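Local coordinates for protein small COPII coat GTPase SAR1 (PDB 6VS4) that binds guanosine-5'-diphosphate in a P-loop-type nucleotide-binding fold and belongs to the ADP-ribosylation factor family of small G proteins, at residues D115-E120 with I148-H153; L144-D149 with F189-T194. One frame throughout, in Å; residues are numbered along the deposited sequence.

Interaction 1 of 2, residues D115-E120 with I148-H153. With GDP (guanosine-5'-diphosphate), chain D.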
# COMPACT_ATOMS: atom_id res chain seq x y z
N ASP A 115 -16.44 -9.75 -29.71
CA ASP A 115 -16.68 -10.73 -28.65
C ASP A 115 -16.40 -12.12 -29.21
O ASP A 115 -17.20 -12.66 -29.98
CB ASP A 115 -18.11 -10.61 -28.13
CG ASP A 115 -18.43 -11.58 -26.99
OD1 ASP A 115 -17.64 -12.51 -26.72
OD2 ASP A 115 -19.50 -11.41 -26.36
N VAL A 116 -15.27 -12.72 -28.81
CA VAL A 116 -14.88 -14.01 -29.35
C VAL A 116 -15.78 -15.13 -28.85
O VAL A 116 -15.80 -16.22 -29.44
CB VAL A 116 -13.41 -14.33 -29.01
CG1 VAL A 116 -12.51 -13.20 -29.46
CG2 VAL A 116 -13.25 -14.58 -27.51
N HIS A 117 -16.56 -14.89 -27.80
CA HIS A 117 -17.43 -15.93 -27.26
C HIS A 117 -18.74 -16.03 -28.04
O HIS A 117 -19.28 -17.13 -28.22
CB HIS A 117 -17.69 -15.67 -25.78
CG HIS A 117 -18.30 -16.83 -25.07
ND1 HIS A 117 -17.81 -18.11 -25.18
CD2 HIS A 117 -19.37 -16.91 -24.25
CE1 HIS A 117 -18.54 -18.93 -24.45
NE2 HIS A 117 -19.50 -18.23 -23.88
N ASP A 118 -19.27 -14.89 -28.49
CA ASP A 118 -20.55 -14.84 -29.21
C ASP A 118 -20.35 -15.32 -30.66
O ASP A 118 -20.40 -14.54 -31.62
CB ASP A 118 -21.13 -13.44 -29.16
CG ASP A 118 -22.64 -13.42 -29.23
OD1 ASP A 118 -23.27 -12.61 -28.52
OD2 ASP A 118 -23.22 -14.27 -29.95
N VAL A 119 -20.15 -16.63 -30.80
CA VAL A 119 -19.82 -17.17 -32.12
C VAL A 119 -21.01 -17.08 -33.08
O VAL A 119 -20.81 -16.89 -34.29
CB VAL A 119 -19.32 -18.62 -32.00
CG1 VAL A 119 -18.05 -18.67 -31.15
CG2 VAL A 119 -20.40 -19.51 -31.41
N GLU A 120 -22.24 -17.20 -32.58
CA GLU A 120 -23.40 -17.20 -33.47
C GLU A 120 -23.59 -15.87 -34.20
O GLU A 120 -24.21 -15.85 -35.27
CB GLU A 120 -24.66 -17.57 -32.69
CG GLU A 120 -24.64 -19.00 -32.13
CD GLU A 120 -24.35 -20.07 -33.19
OE1 GLU A 120 -24.87 -19.95 -34.32
OE2 GLU A 120 -23.60 -21.02 -32.89
N ILE A 148 -11.59 -13.14 -24.13
CA ILE A 148 -10.91 -14.42 -24.28
C ILE A 148 -10.98 -15.24 -23.01
O ILE A 148 -10.78 -16.46 -23.06
CB ILE A 148 -9.44 -14.22 -24.71
CG1 ILE A 148 -8.64 -13.55 -23.59
CG2 ILE A 148 -9.37 -13.44 -26.04
CD1 ILE A 148 -7.19 -13.32 -23.95
N ASP A 149 -11.26 -14.61 -21.86
CA ASP A 149 -11.45 -15.37 -20.62
C ASP A 149 -12.63 -16.33 -20.72
O ASP A 149 -12.64 -17.37 -20.04
CB ASP A 149 -11.64 -14.41 -19.43
CG ASP A 149 -12.83 -13.48 -19.62
OD1 ASP A 149 -12.86 -12.73 -20.62
OD2 ASP A 149 -13.75 -13.49 -18.77
N LEU A 150 -13.64 -16.01 -21.53
CA LEU A 150 -14.78 -16.91 -21.68
C LEU A 150 -14.43 -18.19 -22.42
O LEU A 150 -15.18 -19.17 -22.34
CB LEU A 150 -15.93 -16.18 -22.37
CG LEU A 150 -16.46 -14.97 -21.59
CD1 LEU A 150 -17.64 -14.30 -22.28
CD2 LEU A 150 -16.85 -15.40 -20.18
N GLU A 151 -13.30 -18.20 -23.15
CA GLU A 151 -12.77 -19.43 -23.74
C GLU A 151 -11.70 -20.07 -22.86
O GLU A 151 -11.05 -21.02 -23.30
CB GLU A 151 -12.20 -19.15 -25.13
CG GLU A 151 -13.24 -18.64 -26.10
CD GLU A 151 -14.43 -19.57 -26.19
OE1 GLU A 151 -14.23 -20.79 -26.39
OE2 GLU A 151 -15.57 -19.09 -26.04
N GLY A 152 -11.50 -19.55 -21.65
CA GLY A 152 -10.47 -20.03 -20.75
C GLY A 152 -9.06 -19.61 -21.10
O GLY A 152 -8.10 -20.21 -20.61
N HIS A 153 -8.91 -18.55 -21.89
CA HIS A 153 -7.60 -18.08 -22.35
C HIS A 153 -7.17 -16.85 -21.56
O HIS A 153 -7.99 -16.04 -21.15
CB HIS A 153 -7.63 -17.72 -23.84
CG HIS A 153 -7.30 -18.86 -24.75
ND1 HIS A 153 -6.23 -19.71 -24.53
CD2 HIS A 153 -7.88 -19.27 -25.90
CE1 HIS A 153 -6.19 -20.61 -25.50
NE2 HIS A 153 -7.17 -20.36 -26.35
PB GDP D . -21.08 -2.44 -25.85
O1B GDP D . -22.50 -2.73 -26.39
O2B GDP D . -20.93 -1.03 -25.38
O3B GDP D . -20.07 -2.86 -26.92
O3A GDP D . -20.83 -3.44 -24.64
PA GDP D . -20.45 -3.25 -23.12
O1A GDP D . -21.69 -2.73 -22.41
O2A GDP D . -19.22 -2.45 -22.96
O5' GDP D . -20.23 -4.74 -22.58
C5' GDP D . -21.26 -5.74 -22.51
C4' GDP D . -20.94 -6.72 -21.42
O4' GDP D . -19.71 -7.41 -21.73
C3' GDP D . -20.76 -6.11 -20.02
O3' GDP D . -21.49 -6.83 -19.03
C2' GDP D . -19.25 -6.22 -19.78
O2' GDP D . -18.95 -6.39 -18.41
C1' GDP D . -18.92 -7.49 -20.57
N9 GDP D . -17.51 -7.62 -20.96
C8 GDP D . -16.73 -6.70 -21.61
N7 GDP D . -15.50 -7.12 -21.80
C5 GDP D . -15.47 -8.38 -21.23
C6 GDP D . -14.41 -9.33 -21.08
O6 GDP D . -13.25 -9.23 -21.49
N1 GDP D . -14.81 -10.47 -20.41
C2 GDP D . -16.08 -10.70 -19.95
N2 GDP D . -16.30 -11.86 -19.33
N3 GDP D . -17.08 -9.83 -20.09
C4 GDP D . -16.71 -8.70 -20.72
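His117 meets Leu150 and Glu151 where the loop after strand 109-115 packs on the 3-10 turn 148-151, which begins with the last two residues of the Asn-Lys-x-Asp guanine-recognition motif of small G proteins (Asn146 to Asp149). With CG of His117 anti to the backbone N (chi1 -167°), the imidazole is brought against Leu150 and Glu151, the His117 and Leu150 side chains crossing at about a right angle. Leu150 CB lies over one ring face, offset toward the rim, 3.7 Å from His117 CG in a CH-pi contact; Leu150 CD1 lies beside CB and CD2 of His117. The ring edge is used differently: His117 ND1 donates to Glu151 OE2 at 2.6 Å, with the oxygen close to the ring plane and the carboxylate turned 38° from it. The Glu151 chain bends at chi2 (-55°), which folds the acid back toward the imidazole. Asp115 shapes the loop from within: its OD1 accepts from His117 N at 2.8 Å in an Asx turn, while OD2 forms a salt bridge with Lys147. Deeper in, Val116 CG2 touches Ile148 CG2 at 4.3 Å, both side chains also touching Trp164 of helix 162-172. On the nucleotide side, Asp149 grips the guanine with both carboxylate oxygens, OD1 taking N1 of guanosine-5'-diphosphate at 3.0 Å and OD2 taking N2 at 3.1 Å. Leu150 CD2 approaches that same N2 to 3.7 Å.

Interaction 2 of 2, residues L144-D149 with F189-T194. With GDP (guanosine-5'-diphosphate), chain D.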
# COMPACT_ATOMS: atom_id res chain seq x y z
N LEU A 144 -9.45 -5.65 -31.40
CA LEU A 144 -9.41 -6.28 -30.09
C LEU A 144 -10.32 -7.49 -30.10
O LEU A 144 -11.54 -7.36 -30.16
CB LEU A 144 -9.81 -5.29 -28.99
CG LEU A 144 -8.97 -4.01 -28.90
CD1 LEU A 144 -9.40 -3.11 -27.75
CD2 LEU A 144 -7.51 -4.36 -28.79
N MET A 145 -9.73 -8.68 -30.10
CA MET A 145 -10.49 -9.89 -29.85
C MET A 145 -10.69 -9.97 -28.34
O MET A 145 -9.76 -10.28 -27.59
CB MET A 145 -9.78 -11.12 -30.42
CG MET A 145 -9.61 -11.10 -31.94
SD MET A 145 -11.14 -11.43 -32.85
CE MET A 145 -10.56 -11.38 -34.54
N ASN A 146 -11.89 -9.64 -27.89
CA ASN A 146 -12.18 -9.43 -26.48
C ASN A 146 -12.89 -10.64 -25.89
O ASN A 146 -13.40 -11.50 -26.60
CB ASN A 146 -13.03 -8.17 -26.29
CG ASN A 146 -13.13 -7.74 -24.83
OD1 ASN A 146 -12.19 -7.90 -24.06
ND2 ASN A 146 -14.28 -7.20 -24.45
N LYS A 147 -12.90 -10.70 -24.55
CA LYS A 147 -13.57 -11.74 -23.77
C LYS A 147 -12.91 -13.11 -23.93
O LYS A 147 -13.58 -14.14 -23.84
CB LYS A 147 -15.06 -11.83 -24.11
CG LYS A 147 -15.79 -10.49 -24.04
CD LYS A 147 -17.26 -10.70 -23.80
CE LYS A 147 -18.04 -9.42 -23.93
NZ LYS A 147 -19.49 -9.71 -23.89
N ILE A 148 -11.59 -13.14 -24.13
CA ILE A 148 -10.91 -14.42 -24.28
C ILE A 148 -10.98 -15.24 -23.01
O ILE A 148 -10.78 -16.46 -23.06
CB ILE A 148 -9.44 -14.22 -24.71
CG1 ILE A 148 -8.64 -13.55 -23.59
CG2 ILE A 148 -9.37 -13.44 -26.04
CD1 ILE A 148 -7.19 -13.32 -23.95
N ASP A 149 -11.26 -14.61 -21.86
CA ASP A 149 -11.45 -15.37 -20.62
C ASP A 149 -12.63 -16.33 -20.72
O ASP A 149 -12.64 -17.37 -20.04
CB ASP A 149 -11.64 -14.41 -19.43
CG ASP A 149 -12.83 -13.48 -19.62
OD1 ASP A 149 -12.86 -12.73 -20.62
OD2 ASP A 149 -13.75 -13.49 -18.77
N PHE A 189 -5.30 -7.93 -31.66
CA PHE A 189 -4.83 -8.18 -30.30
C PHE A 189 -5.88 -8.99 -29.54
O PHE A 189 -7.08 -8.86 -29.79
CB PHE A 189 -4.54 -6.87 -29.55
CG PHE A 189 -3.37 -6.09 -30.11
CD1 PHE A 189 -3.51 -5.31 -31.24
CD2 PHE A 189 -2.13 -6.12 -29.47
CE1 PHE A 189 -2.45 -4.59 -31.75
CE2 PHE A 189 -1.06 -5.40 -29.97
CZ PHE A 189 -1.22 -4.63 -31.11
N TYR A 190 -5.41 -9.83 -28.63
CA TYR A 190 -6.27 -10.72 -27.85
C TYR A 190 -6.24 -10.26 -26.40
O TYR A 190 -5.17 -10.23 -25.77
CB TYR A 190 -5.82 -12.18 -28.00
CG TYR A 190 -5.75 -12.59 -29.45
CD1 TYR A 190 -6.84 -13.17 -30.08
CD2 TYR A 190 -4.61 -12.34 -30.21
CE1 TYR A 190 -6.79 -13.52 -31.42
CE2 TYR A 190 -4.55 -12.68 -31.53
CZ TYR A 190 -5.64 -13.28 -32.14
OH TYR A 190 -5.58 -13.62 -33.46
N VAL A 191 -7.40 -9.88 -25.87
CA VAL A 191 -7.49 -9.18 -24.60
C VAL A 191 -8.71 -9.67 -23.82
O VAL A 191 -9.64 -10.27 -24.37
CB VAL A 191 -7.58 -7.64 -24.79
CG1 VAL A 191 -6.33 -7.09 -25.46
CG2 VAL A 191 -8.81 -7.29 -25.61
N THR A 192 -8.69 -9.40 -22.52
CA THR A 192 -9.86 -9.45 -21.64
C THR A 192 -9.95 -8.06 -21.03
O THR A 192 -9.19 -7.72 -20.11
CB THR A 192 -9.78 -10.52 -20.56
OG1 THR A 192 -9.88 -11.82 -21.14
CG2 THR A 192 -10.90 -10.35 -19.55
N ILE A 193 -10.87 -7.24 -21.55
CA ILE A 193 -10.91 -5.83 -21.18
C ILE A 193 -11.31 -5.67 -19.73
O ILE A 193 -10.87 -4.73 -19.06
CB ILE A 193 -11.85 -5.09 -22.15
CG1 ILE A 193 -11.18 -4.99 -23.52
CG2 ILE A 193 -12.20 -3.70 -21.62
CD1 ILE A 193 -12.06 -4.43 -24.61
N THR A 194 -12.10 -6.60 -19.19
CA THR A 194 -12.56 -6.50 -17.80
C THR A 194 -11.57 -7.03 -16.77
O THR A 194 -11.83 -6.90 -15.58
CB THR A 194 -13.89 -7.23 -17.63
OG1 THR A 194 -13.76 -8.56 -18.15
CG2 THR A 194 -14.99 -6.49 -18.37
PB GDP D . -21.08 -2.44 -25.85
O1B GDP D . -22.50 -2.73 -26.39
O2B GDP D . -20.93 -1.03 -25.38
O3B GDP D . -20.07 -2.86 -26.92
O3A GDP D . -20.83 -3.44 -24.64
PA GDP D . -20.45 -3.25 -23.12
O1A GDP D . -21.69 -2.73 -22.41
O2A GDP D . -19.22 -2.45 -22.96
O5' GDP D . -20.23 -4.74 -22.58
C5' GDP D . -21.26 -5.74 -22.51
C4' GDP D . -20.94 -6.72 -21.42
O4' GDP D . -19.71 -7.41 -21.73
C3' GDP D . -20.76 -6.11 -20.02
O3' GDP D . -21.49 -6.83 -19.03
C2' GDP D . -19.25 -6.22 -19.78
O2' GDP D . -18.95 -6.39 -18.41
C1' GDP D . -18.92 -7.49 -20.57
N9 GDP D . -17.51 -7.62 -20.96
C8 GDP D . -16.73 -6.70 -21.61
N7 GDP D . -15.50 -7.12 -21.80
C5 GDP D . -15.47 -8.38 -21.23
C6 GDP D . -14.41 -9.33 -21.08
O6 GDP D . -13.25 -9.23 -21.49
N1 GDP D . -14.81 -10.47 -20.41
C2 GDP D . -16.08 -10.70 -19.95
N2 GDP D . -16.30 -11.86 -19.33
N3 GDP D . -17.08 -9.83 -20.09
C4 GDP D . -16.71 -8.70 -20.72
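Asn146 and Ile193 meet beside the guanine of guanosine-5'-diphosphate, whose two faces are covered from opposite sides: the aliphatic chain of Lys147 runs extended over one, and Thr194 OG1 and CG2 lie against the other. Lys147 CG comes within 3.5 Å of guanine C5, and NZ continues to the ribose, donating to O4' at 3.2 Å while also bonded to Asn49 O. The Asn146 amide is itself a flat group with a covered face, for Ile193 CD1 sits above it, 3.5 Å from Asn146 CG. At the amide's rim, OD1 accepts from Ile193 N at 2.9 Å in the carbonyl plane. A chi1 of -169° swings the amide away from the Asn146 nitrogen, toward the backbone of Ile193; ND2 comes within 2.9 Å of guanine N7, from out of the base plane, and is hydrogen-bonded to Ala50 O. Ile193 N makes a second, weak bond to guanine O6, so one amide serves both the motif asparagine and the base. Thr192 OG1 donates to Asp149 OD1 at 3.2 Å from outside the carboxylate plane, a second-shell hold on the acid that reads the guanine. Behind the pocket the strands pair in parallel: Met145 N bonds to Phe189 O (2.7 Å), and Val191 N to Met145 O (2.9 Å) continues the pairing just beyond the strand end. Met145 and Tyr190 lie side by side on one face of the sheet, while Leu144 and Phe189 share the other. Strand 141-146 thus sits between 109-115 and the edge strand 186-190, with helices 52-59 and 204-223 packed on the Leu144 side and helices 155-159 and 162-172 on the Met145 and Tyr190 side.

From the N terminus, the chain leaves strand 109-115 into segment 115-120, runs through helix 122-135 and strand 141-146, and returns at 148-153, where interaction 1 closes this beta-alpha-beta crossover. Interaction 2 starts at 144-149, before that closure is complete, and closes a second loop through helices 155-159 and 162-172 to strand 186-190 and segment 189-194. The spans overlap over 144-153, the segments sharing Ile148 and Asp149, so they are staggered along the chain and neither encloses the other. They also touch directly, Val116 CG1 packing on Met145 CB at 3.6 Å. Together they join the loops at the C-terminal ends of strands 109-115, 141-146 and 186-190, with 144-149 and 189-194 lining the guanine.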